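Local coordinates for uncharacterized protein (Cytophaga hutchinsonii, PDB 3OMT) that probably acts as the DNA-binding antitoxin component of a toxin-antitoxin system, as an Xre-family helix-turn-helix protein, at residues A[20-23]-A[24-28]. Residues are numbered along the deposited sequence; the frame is centred on the assembly and turned at random.
Sequences KGKT and NLWLT
An N-terminal helix cap joins Thr23 to Trp26 at the start of helix 24-30, just after the short link from helix 13-20. Thr23 OG1 accepts the backbone N-H of Trp26 at 3.0 Å, nearly straight at 163°. With chi1 at 61°, OG1 sits between the threonine's own backbone N and carbonyl carbon, which turns it onto the first turn of the helix. Thr23 O accepts the first i to i+4 helical bond here, from Leu27 N at 3.2 Å.

Beside the cap, Lys22 lays its aliphatic chain across one face of the Trp26 indole. Lys22 CB lies 3.8 Å from Trp26 CE3, while Lys22 CD stands over the five-membered ring, 3.8 Å from its centroid, as a CH-pi contact. A bend at chi2 (-57°) carries the chain along the ring, and Lys22 NZ ends 4.2 Å from the same centroid, an off-centre cation-pi contact. Leu60 of helix 50-60 touches both side chains. Asn24 O accepts both the N-H and, from above the carbonyl plane, the hydroxyl of Thr28, one turn on. A Schellman C-cap at positive-phi Gly21 and a threonine N-cap at Thr23 bracket the link between helices 13-20 and 24-30, ahead of the probable helix-turn-helix pair 24-30 and 35-42.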
loop_
_atom_site.group_PDB
_atom_site.type_symbol
_atom_site.label_atom_id
_atom_site.label_comp_id
_atom_site.label_asym_id
_atom_site.label_seq_id
_atom_site.Cartn_x
_atom_site.Cartn_y
_atom_site.Cartn_z
ATOM N N LYS A 20 -17.504 -2.305 -7.939
ATOM C CA LYS A 20 -17.851 -3.710 -7.764
ATOM C C LYS A 20 -19.282 -3.921 -7.244
ATOM O O LYS A 20 -19.741 -5.053 -7.163
ATOM C CB LYS A 20 -16.824 -4.430 -6.882
ATOM C CG LYS A 20 -15.469 -4.538 -7.540
ATOM C CD LYS A 20 -15.536 -5.316 -8.832
ATOM C CE LYS A 20 -14.184 -5.713 -9.408
ATOM N NZ LYS A 20 -14.495 -6.475 -10.653
ATOM N N GLY A 21 -19.984 -2.840 -6.898
ATOM C CA GLY A 21 -21.331 -2.962 -6.345
ATOM C C GLY A 21 -21.371 -3.505 -4.904
ATOM O O GLY A 21 -22.342 -4.119 -4.484
ATOM N N LYS A 22 -20.317 -3.282 -4.132
ATOM C CA LYS A 22 -20.247 -3.745 -2.747
ATOM C C LYS A 22 -20.345 -2.578 -1.782
ATOM O O LYS A 22 -19.991 -1.475 -2.104
ATOM C CB LYS A 22 -18.939 -4.509 -2.503
ATOM C CG LYS A 22 -18.758 -5.680 -3.401
ATOM C CD LYS A 22 -19.894 -6.704 -3.319
ATOM C CE LYS A 22 -19.494 -7.975 -3.988
ATOM N NZ LYS A 22 -20.579 -8.984 -4.074
ATOM N N THR A 23 -20.879 -2.828 -0.603
ATOM C CA THR A 23 -21.080 -1.790 0.401
ATOM C C THR A 23 -19.988 -1.915 1.452
ATOM O O THR A 23 -19.309 -2.960 1.558
ATOM C CB THR A 23 -22.454 -1.990 1.072
ATOM O OG1 THR A 23 -22.454 -3.281 1.714
ATOM C CG2 THR A 23 -23.609 -1.937 0.016
ATOM N N ASN A 24 -19.889 -0.898 2.295
ATOM C CA ASN A 24 -19.009 -0.957 3.459
ATOM C C ASN A 24 -19.385 -2.123 4.365
ATOM O O ASN A 24 -18.527 -2.814 4.877
ATOM C CB ASN A 24 -19.046 0.334 4.279
ATOM C CG ASN A 24 -18.407 1.513 3.586
ATOM O OD1 ASN A 24 -17.988 1.439 2.428
ATOM N ND2 ASN A 24 -18.311 2.642 4.318
ATOM N N LEU A 25 -20.673 -2.329 4.560
ATOM C CA LEU A 25 -21.166 -3.491 5.365
ATOM C C LEU A 25 -20.678 -4.810 4.796
ATOM O O LEU A 25 -20.144 -5.651 5.503
ATOM C CB LEU A 25 -22.704 -3.497 5.413
ATOM C CG LEU A 25 -23.356 -4.716 6.102
ATOM C CD1 LEU A 25 -22.959 -4.750 7.564
ATOM C CD2 LEU A 25 -24.913 -4.682 5.941
ATOM N N TRP A 26 -20.795 -4.974 3.488
ATOM C CA TRP A 26 -20.297 -6.208 2.870
ATOM C C TRP A 26 -18.821 -6.449 3.188
ATOM O O TRP A 26 -18.400 -7.562 3.523
ATOM C CB TRP A 26 -20.496 -6.142 1.358
ATOM C CG TRP A 26 -20.104 -7.367 0.632
ATOM C CD1 TRP A 26 -20.899 -8.444 0.325
ATOM C CD2 TRP A 26 -18.800 -7.675 0.122
ATOM N NE1 TRP A 26 -20.166 -9.404 -0.356
ATOM C CE2 TRP A 26 -18.875 -8.973 -0.482
ATOM C CE3 TRP A 26 -17.605 -6.990 0.093
ATOM C CZ2 TRP A 26 -17.782 -9.583 -1.091
ATOM C CZ3 TRP A 26 -16.490 -7.610 -0.558
ATOM C CH2 TRP A 26 -16.604 -8.888 -1.124
ATOM N N LEU A 27 -18.012 -5.412 3.056
ATOM C CA LEU A 27 -16.559 -5.581 3.265
ATOM C C LEU A 27 -16.269 -5.852 4.723
ATOM O O LEU A 27 -15.440 -6.710 5.076
ATOM C CB LEU A 27 -15.812 -4.355 2.773
ATOM C CG LEU A 27 -14.277 -4.463 2.791
ATOM C CD1 LEU A 27 -13.879 -5.556 1.796
ATOM C CD2 LEU A 27 -13.683 -3.107 2.433
ATOM N N THR A 28 -17.009 -5.168 5.580
ATOM C CA THR A 28 -16.859 -5.315 7.005
ATOM C C THR A 28 -17.151 -6.751 7.459
ATOM O O THR A 28 -16.373 -7.356 8.169
ATOM C CB THR A 28 -17.787 -4.318 7.755
ATOM O OG1 THR A 28 -17.469 -2.953 7.426
ATOM C CG2 THR A 28 -17.682 -4.484 9.288
#